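Local atomic coordinates of fatty acid-binding protein homolog 8 (Caenorhabditis elegans, PDB entry 6C1Z), a protein that binds oleic acid, other unsaturated fatty acids and oleoylethanolamide at the lysosome and carries them to the nucleus to switch on longevity genes. Residues H107-T112 with Y124-V129; N117-Q122 with R132-K137; N19-L24 with L32-A37. All coordinates share one frame; numbering follows the deposited sequence.

Contact 1: H107-T112 with Y124-V129. With SO4 (sulfate ion), chain B.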
# COMPACT_ATOMS: atom_id res chain seq x y z
N HIS A 107 6.01 -14.19 1.67
CA HIS A 107 6.99 -13.17 1.33
C HIS A 107 6.66 -11.91 2.09
O HIS A 107 5.49 -11.53 2.19
CB HIS A 107 6.97 -12.85 -0.17
CG HIS A 107 7.26 -14.03 -1.04
ND1 HIS A 107 8.51 -14.27 -1.55
CD2 HIS A 107 6.47 -15.04 -1.47
CE1 HIS A 107 8.49 -15.39 -2.26
NE2 HIS A 107 7.26 -15.87 -2.23
N SER A 108 7.68 -11.22 2.56
CA SER A 108 7.49 -9.95 3.24
C SER A 108 7.61 -8.83 2.23
O SER A 108 8.23 -8.98 1.17
CB SER A 108 8.55 -9.79 4.34
OG SER A 108 8.42 -10.79 5.32
N SER A 109 7.02 -7.68 2.58
CA SER A 109 7.04 -6.51 1.71
C SER A 109 7.29 -5.26 2.53
O SER A 109 7.04 -5.21 3.73
CB SER A 109 5.71 -6.30 0.98
OG SER A 109 5.46 -7.32 0.04
N VAL A 110 7.79 -4.22 1.84
CA VAL A 110 7.88 -2.87 2.41
C VAL A 110 7.13 -1.93 1.48
O VAL A 110 7.41 -1.90 0.28
CB VAL A 110 9.33 -2.39 2.57
CG1 VAL A 110 9.36 -0.98 3.16
CG2 VAL A 110 10.07 -3.33 3.47
N PHE A 111 6.18 -1.18 2.04
CA PHE A 111 5.41 -0.20 1.29
C PHE A 111 5.80 1.20 1.75
O PHE A 111 5.88 1.46 2.95
CB PHE A 111 3.92 -0.40 1.52
CG PHE A 111 3.46 -1.81 1.32
CD1 PHE A 111 3.60 -2.45 0.10
CD2 PHE A 111 2.89 -2.51 2.36
CE1 PHE A 111 3.16 -3.77 -0.07
CE2 PHE A 111 2.44 -3.82 2.18
CZ PHE A 111 2.58 -4.43 0.98
N THR A 112 6.08 2.08 0.81
CA THR A 112 6.43 3.46 1.14
C THR A 112 5.48 4.37 0.41
O THR A 112 5.28 4.20 -0.79
CB THR A 112 7.87 3.75 0.72
OG1 THR A 112 8.74 2.76 1.30
CG2 THR A 112 8.28 5.14 1.20
N TYR A 124 6.03 -0.55 -3.68
CA TYR A 124 5.84 -1.83 -3.02
C TYR A 124 7.05 -2.68 -3.38
O TYR A 124 7.31 -2.94 -4.56
CB TYR A 124 4.57 -2.55 -3.49
CG TYR A 124 3.32 -1.71 -3.69
CD1 TYR A 124 3.05 -0.62 -2.88
CD2 TYR A 124 2.41 -2.04 -4.68
CE1 TYR A 124 1.92 0.14 -3.08
CE2 TYR A 124 1.28 -1.29 -4.87
CZ TYR A 124 1.05 -0.21 -4.06
OH TYR A 124 -0.09 0.55 -4.28
N GLN A 125 7.79 -3.10 -2.36
CA GLN A 125 9.02 -3.84 -2.53
C GLN A 125 8.92 -5.20 -1.87
O GLN A 125 8.49 -5.29 -0.72
CB GLN A 125 10.11 -3.00 -1.88
CG GLN A 125 11.40 -3.70 -1.53
CD GLN A 125 12.35 -2.78 -0.78
OE1 GLN A 125 12.67 -1.69 -1.24
NE2 GLN A 125 12.76 -3.20 0.40
N SER A 126 9.30 -6.24 -2.60
CA SER A 126 9.52 -7.57 -2.03
C SER A 126 10.57 -8.29 -2.85
O SER A 126 10.54 -8.24 -4.08
CB SER A 126 8.23 -8.40 -2.01
OG SER A 126 8.44 -9.63 -1.36
N GLY A 127 11.53 -8.90 -2.17
CA GLY A 127 12.59 -9.63 -2.86
C GLY A 127 13.31 -8.73 -3.83
O GLY A 127 13.69 -7.60 -3.50
N SER A 128 13.42 -9.18 -5.08
CA SER A 128 14.12 -8.43 -6.11
C SER A 128 13.24 -7.42 -6.83
O SER A 128 13.69 -6.80 -7.79
CB SER A 128 14.70 -9.40 -7.14
OG SER A 128 13.65 -10.09 -7.78
N VAL A 129 11.98 -7.24 -6.41
CA VAL A 129 11.04 -6.44 -7.18
C VAL A 129 10.62 -5.19 -6.41
O VAL A 129 10.22 -5.27 -5.25
CB VAL A 129 9.79 -7.25 -7.59
CG1 VAL A 129 8.84 -6.36 -8.43
CG2 VAL A 129 10.21 -8.49 -8.35
S SO4 B . 11.16 -12.64 2.43
O1 SO4 B . 10.82 -12.41 3.83
O2 SO4 B . 12.59 -12.48 2.22
O3 SO4 B . 10.73 -13.97 2.02
O4 SO4 B . 10.39 -11.68 1.61
O HOH W 1 10.07 -11.84 -1.70
O HOH W 2 11.37 -9.09 0.78
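S126 reaches across to S108 with its hydroxyl: OG stands anti to its own backbone N (chi1 -175°) and gives its proton to S108 O at 2.6 Å. This bond joins the two segments just beyond the ladder of the hairpin 109-116/119-126. Within it V110 and Q125 form an antiparallel hydrogen-bonded pair, V110 N to Q125 O and Q125 N to V110 O both 2.9 Å. Their side chains run side by side on one face, the amide NE2 of Q125 4.1 Å from V110 CG2. F111 and Y124, a non-hydrogen-bonded pair, occupy the other face. Both rings swing back beside their backbone N, and F111 CD1 meets Y124 CD1 at 3.5 Å, the planes nearly perpendicular at 86° and Y124 CB in plane at the edge of the F111 ring. S109 OG bonds to Y23 OH of helix 20-27. S108 N donates at 2.9 Å to O4 of a sulfate, probably from the crystallisation liquor. A water linked to H107 ND1 donates to S126 OG. Giving to S108 O and accepting from water, the buried S126 OG is satisfied, so polar bonds hold this end of the hairpin; apolar packing takes over at F111 and Y124.

Contact 2: N117-Q122 with R132-K137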
# COMPACT_ATOMS: atom_id res chain seq x y z
N ASN A 117 5.34 17.16 -5.05
CA ASN A 117 4.81 18.16 -5.94
C ASN A 117 3.33 17.93 -6.24
O ASN A 117 2.88 18.02 -7.38
CB ASN A 117 5.66 18.24 -7.21
CG ASN A 117 7.13 18.47 -6.90
OD1 ASN A 117 7.47 19.41 -6.19
ND2 ASN A 117 7.99 17.59 -7.39
N GLY A 118 2.58 17.63 -5.19
CA GLY A 118 1.14 17.52 -5.31
C GLY A 118 0.64 16.14 -5.65
O GLY A 118 -0.57 15.91 -5.58
N LYS A 119 1.52 15.22 -6.01
CA LYS A 119 1.14 13.86 -6.33
C LYS A 119 1.48 12.96 -5.16
O LYS A 119 2.31 13.29 -4.30
CB LYS A 119 1.88 13.37 -7.57
CG LYS A 119 1.47 14.11 -8.85
CD LYS A 119 2.01 13.43 -10.09
CE LYS A 119 1.11 13.69 -11.30
NZ LYS A 119 1.55 12.96 -12.52
N LEU A 120 0.83 11.80 -5.12
CA LEU A 120 1.13 10.78 -4.13
C LEU A 120 1.79 9.59 -4.82
O LEU A 120 1.30 9.11 -5.85
CB LEU A 120 -0.13 10.36 -3.39
CG LEU A 120 0.03 9.29 -2.31
CD1 LEU A 120 -1.00 9.50 -1.20
CD2 LEU A 120 -0.12 7.91 -2.91
N LEU A 121 2.93 9.17 -4.27
CA LEU A 121 3.73 8.10 -4.84
C LEU A 121 3.78 6.94 -3.86
O LEU A 121 3.74 7.14 -2.65
CB LEU A 121 5.16 8.57 -5.20
CG LEU A 121 5.33 9.30 -6.54
CD1 LEU A 121 4.59 10.62 -6.53
CD2 LEU A 121 6.80 9.52 -6.86
N GLN A 122 3.81 5.74 -4.40
CA GLN A 122 4.02 4.56 -3.58
C GLN A 122 5.06 3.66 -4.22
O GLN A 122 5.19 3.59 -5.44
CB GLN A 122 2.76 3.74 -3.38
CG GLN A 122 1.66 4.48 -2.68
CD GLN A 122 0.53 3.57 -2.31
OE1 GLN A 122 -0.11 2.96 -3.17
NE2 GLN A 122 0.24 3.51 -1.02
N ARG A 132 6.31 0.68 -8.61
CA ARG A 132 6.15 2.12 -8.42
C ARG A 132 4.76 2.52 -8.91
O ARG A 132 4.35 2.12 -9.99
CB ARG A 132 7.22 2.92 -9.18
CG ARG A 132 8.65 2.54 -8.86
CD ARG A 132 9.67 3.27 -9.74
NE ARG A 132 11.02 2.99 -9.27
CZ ARG A 132 11.53 3.51 -8.17
NH1 ARG A 132 10.82 4.36 -7.45
NH2 ARG A 132 12.77 3.19 -7.79
N ARG A 133 4.05 3.28 -8.10
CA ARG A 133 2.74 3.78 -8.46
C ARG A 133 2.65 5.26 -8.17
O ARG A 133 3.29 5.76 -7.24
CB ARG A 133 1.63 3.01 -7.77
CG ARG A 133 1.21 1.84 -8.65
CD ARG A 133 0.92 0.60 -7.91
NE ARG A 133 -0.51 0.39 -7.71
CZ ARG A 133 -1.33 -0.14 -8.61
NH1 ARG A 133 -0.90 -0.45 -9.82
NH2 ARG A 133 -2.61 -0.31 -8.32
N GLU A 134 1.89 5.97 -9.00
CA GLU A 134 1.69 7.39 -8.86
C GLU A 134 0.19 7.69 -8.94
O GLU A 134 -0.51 7.16 -9.83
CB GLU A 134 2.44 8.12 -9.97
CG GLU A 134 2.31 9.61 -9.96
CD GLU A 134 3.04 10.24 -11.13
OE1 GLU A 134 2.78 9.82 -12.28
OE2 GLU A 134 3.88 11.12 -10.89
N PHE A 135 -0.28 8.56 -8.05
CA PHE A 135 -1.68 8.96 -7.94
C PHE A 135 -1.80 10.47 -7.98
O PHE A 135 -0.89 11.21 -7.57
CB PHE A 135 -2.26 8.55 -6.57
CG PHE A 135 -2.28 7.06 -6.30
CD1 PHE A 135 -1.13 6.36 -5.97
CD2 PHE A 135 -3.48 6.35 -6.33
CE1 PHE A 135 -1.17 5.03 -5.70
CE2 PHE A 135 -3.53 5.00 -6.08
CZ PHE A 135 -2.38 4.34 -5.76
N VAL A 136 -2.95 10.95 -8.47
CA VAL A 136 -3.29 12.37 -8.45
C VAL A 136 -4.50 12.58 -7.54
O VAL A 136 -5.34 11.68 -7.36
CB VAL A 136 -3.57 12.94 -9.85
CG1 VAL A 136 -2.39 12.73 -10.74
CG2 VAL A 136 -4.85 12.34 -10.44
N LYS A 137 -4.60 13.77 -6.97
CA LYS A 137 -5.72 14.09 -6.11
C LYS A 137 -7.03 14.02 -6.89
O LYS A 137 -7.14 14.57 -7.99
CB LYS A 137 -5.53 15.48 -5.52
CG LYS A 137 -6.21 15.70 -4.18
CD LYS A 137 -5.60 14.81 -3.10
CE LYS A 137 -6.19 15.09 -1.73
NZ LYS A 137 -5.81 16.43 -1.23
O HOH W 3 -2.17 15.61 -7.69
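K119 and E134 meet on the outer side of the hairpin formed by strands 119-126 and 129-137, and theirs is the charged part of the contact. The lysine chain, extended beyond CG, crosses the glutamate obliquely; its NZ makes a salt bridge to E134 OE1 at 3.4 Å, while its CD lies 3.1 Å from E134 OE2. Farther along the same chain, K119 CE packs on V136 CG1 at 3.7 Å. With an alanine in place of K119, the E134 carboxylate would probably lose its lysine partner and V136 CG1 its cover.

The backbone bonds form a regular antiparallel ladder. L120 and F135 are one hydrogen-bonded pair, with F135 N to L120 O at 2.8 Å; Q122 and R133 are the next, Q122 N to R133 O and R133 N to Q122 O both 2.9 Å. Between them L121 and E134 make a non-hydrogen-bonded pair. Past the end of the ladder a water bridges G118 O and K137 N.

The apolar part is L120 on F135: L120 CD2 touches F135 CD1 at 3.6 Å as the two side chains run alongside each other, and L120 O sits in plane at the ring's edge.

The polar Q122 amide, turned 81° from that ring, brings OE1 to 3.4 Å from F135 CE1. OE1 is hydrogen-bonded to Y124 OH, and NE2 to T113 OG1, which fix the amide's rotation.

L120, Q122 and F135 all lean on L44 of strand 43-49, across the barrel interior. Strand 10-18 continues the sheet beside 129-137, strand 109-116 beside 119-126, and R133 turns to S17 and, by a cation-pi contact, to F20 of the helix 20-27.

Contact 3: N19-L24 with L32-A37. With SO4 (sulfate ion), chain C.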
# COMPACT_ATOMS: atom_id res chain seq x y z
N ASN A 19 5.65 -2.34 -12.77
CA ASN A 19 6.04 -3.57 -12.08
C ASN A 19 5.01 -4.04 -11.05
O ASN A 19 5.34 -4.85 -10.17
CB ASN A 19 7.43 -3.45 -11.44
CG ASN A 19 8.54 -3.62 -12.42
OD1 ASN A 19 8.31 -3.88 -13.60
ND2 ASN A 19 9.76 -3.45 -11.95
N PHE A 20 3.75 -3.61 -11.11
CA PHE A 20 2.79 -4.08 -10.12
C PHE A 20 2.49 -5.56 -10.28
O PHE A 20 2.49 -6.31 -9.30
CB PHE A 20 1.50 -3.24 -10.15
CG PHE A 20 0.50 -3.61 -9.08
CD1 PHE A 20 0.88 -3.76 -7.75
CD2 PHE A 20 -0.82 -3.78 -9.40
CE1 PHE A 20 -0.05 -4.06 -6.77
CE2 PHE A 20 -1.75 -4.10 -8.42
CZ PHE A 20 -1.36 -4.24 -7.11
N GLU A 21 2.19 -6.01 -11.51
CA GLU A 21 1.93 -7.42 -11.73
C GLU A 21 3.13 -8.27 -11.33
O GLU A 21 2.97 -9.35 -10.74
CB GLU A 21 1.54 -7.66 -13.20
CG GLU A 21 1.15 -9.10 -13.52
CD GLU A 21 0.68 -9.30 -14.96
OE1 GLU A 21 0.37 -8.30 -15.64
OE2 GLU A 21 0.62 -10.47 -15.40
N GLU A 22 4.35 -7.79 -11.63
CA GLU A 22 5.58 -8.49 -11.26
C GLU A 22 5.75 -8.55 -9.75
O GLU A 22 6.21 -9.57 -9.21
CB GLU A 22 6.78 -7.81 -11.91
CG GLU A 22 6.88 -8.01 -13.42
CD GLU A 22 7.11 -9.46 -13.81
OE1 GLU A 22 7.62 -10.24 -12.98
OE2 GLU A 22 6.79 -9.82 -14.97
N TYR A 23 5.40 -7.47 -9.05
CA TYR A 23 5.40 -7.48 -7.59
C TYR A 23 4.42 -8.52 -7.04
O TYR A 23 4.75 -9.29 -6.13
CB TYR A 23 5.10 -6.07 -7.04
CG TYR A 23 4.72 -6.12 -5.60
CD1 TYR A 23 5.68 -6.21 -4.60
CD2 TYR A 23 3.39 -6.13 -5.23
CE1 TYR A 23 5.32 -6.31 -3.28
CE2 TYR A 23 3.01 -6.24 -3.91
CZ TYR A 23 3.98 -6.36 -2.94
OH TYR A 23 3.58 -6.47 -1.63
N LEU A 24 3.21 -8.55 -7.57
CA LEU A 24 2.24 -9.54 -7.12
C LEU A 24 2.73 -10.96 -7.38
O LEU A 24 2.56 -11.85 -6.53
CB LEU A 24 0.90 -9.29 -7.80
CG LEU A 24 0.20 -7.99 -7.41
CD1 LEU A 24 -1.13 -7.85 -8.18
CD2 LEU A 24 -0.05 -7.89 -5.91
N LEU A 32 -4.27 -15.39 -12.70
CA LEU A 32 -5.54 -14.73 -12.97
C LEU A 32 -5.75 -13.54 -12.05
O LEU A 32 -6.16 -12.46 -12.49
CB LEU A 32 -6.70 -15.71 -12.82
CG LEU A 32 -6.89 -16.69 -13.97
CD1 LEU A 32 -8.03 -17.63 -13.64
CD2 LEU A 32 -7.15 -15.94 -15.27
N ILE A 33 -5.44 -13.71 -10.77
CA ILE A 33 -5.67 -12.63 -9.82
C ILE A 33 -4.72 -11.47 -10.07
O ILE A 33 -5.14 -10.31 -10.08
CB ILE A 33 -5.61 -13.16 -8.37
CG1 ILE A 33 -6.80 -14.07 -8.12
CG2 ILE A 33 -5.66 -12.03 -7.38
CD1 ILE A 33 -6.68 -14.97 -6.91
N ARG A 34 -3.43 -11.75 -10.29
CA ARG A 34 -2.49 -10.65 -10.47
C ARG A 34 -2.76 -9.89 -11.76
O ARG A 34 -2.57 -8.67 -11.80
CB ARG A 34 -1.03 -11.12 -10.35
CG ARG A 34 -0.50 -12.04 -11.44
CD ARG A 34 0.95 -12.41 -11.15
NE ARG A 34 1.56 -13.22 -12.19
CZ ARG A 34 1.75 -14.54 -12.13
NH1 ARG A 34 1.38 -15.23 -11.05
NH2 ARG A 34 2.33 -15.19 -13.14
N LYS A 35 -3.16 -10.59 -12.82
CA LYS A 35 -3.57 -9.93 -14.06
C LYS A 35 -4.76 -9.00 -13.82
O LYS A 35 -4.73 -7.82 -14.19
CB LYS A 35 -3.90 -10.99 -15.11
CG LYS A 35 -4.55 -10.48 -16.39
CD LYS A 35 -3.54 -9.85 -17.33
CE LYS A 35 -4.14 -9.65 -18.72
NZ LYS A 35 -4.48 -10.94 -19.39
N ALA A 36 -5.80 -9.52 -13.17
CA ALA A 36 -6.99 -8.71 -12.91
C ALA A 36 -6.67 -7.53 -12.01
O ALA A 36 -7.14 -6.40 -12.24
CB ALA A 36 -8.06 -9.57 -12.25
N ALA A 37 -5.88 -7.76 -10.95
CA ALA A 37 -5.58 -6.69 -10.02
C ALA A 37 -4.78 -5.59 -10.69
O ALA A 37 -4.96 -4.41 -10.36
CB ALA A 37 -4.81 -7.23 -8.82
S SO4 C . 1.86 -2.80 -14.12
O1 SO4 C . 0.45 -2.41 -14.22
O2 SO4 C . 2.47 -1.95 -13.10
O3 SO4 C . 1.97 -4.21 -13.81
O4 SO4 C . 2.47 -2.51 -15.42
O HOH W 4 2.57 -12.04 -14.56
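L24 and R34 press together where the two antiparallel helices of the helix-turn-helix lid, the portal cap of the fatty acid-binding protein barrel, lie nearest each other. The segments 20-24 and 32-37 run at 151° with their axes 9.0 Å apart, and E21 and R34 bring the backbones closest.

The tight side is apolar. L24 CB meets R34 CB at 3.7 Å, and L24 CD1 reaches on to A37 CB at 3.8 Å. The same CD1 lies over one face of the F20 ring, offset toward its rim, and this ring turns its edge to A37 O, nearly in plane with CE2 3.8 Å away. F20 reaches that position with CG anti to its backbone N (chi1 -176°). Its side chain also touches C131 of strand 129-137, while F61, from a loop, touches A37.

The other side is looser and wetter. R34 starts with CG between its backbone N and carbonyl carbon (chi1 68°), then runs extended to NE, crossing the E21 side chain at about a right angle with the two CG atoms 4.0 Å apart. The opposite charges stay beyond salt-bridge range, and the guanidinium secures itself through NH1 to V29 O. K35 adds its backbone near the E21 carboxylate. L32 to K35 lie in what is probably a nuclear localization signal, as in related proteins, consistent with basic side chains on this outer surface.

At the start of the first helix a sulfate, probably from the crystallisation liquor, accepts from F20 N and E21 N, and S17 also bonds to it. Between the carboxylate and the guanidinium a water donates to E21 OE2 at 2.6 Å and accepts from R34 NE at 2.8 Å, in the guanidinium plane.

From the N terminus, strand 10-18 leads into the first helix, and contact 3 closes the short loop between the two lid helices before the chain enters the strands 43-49 onward. Contacts 1 and 2 come much later, in series after contact 3. They cross: 107-112 opens contact 1, 117-122 opens contact 2, and then 124-129 and 132-137 close them in the same order. Each belongs to one hairpin, and both share strand 119-126, so strands 109-116, 119-126 and 129-137 become consecutive in the sheet. The first lid helix rests on both hairpins, with the rings of Y124 and F20 packed together.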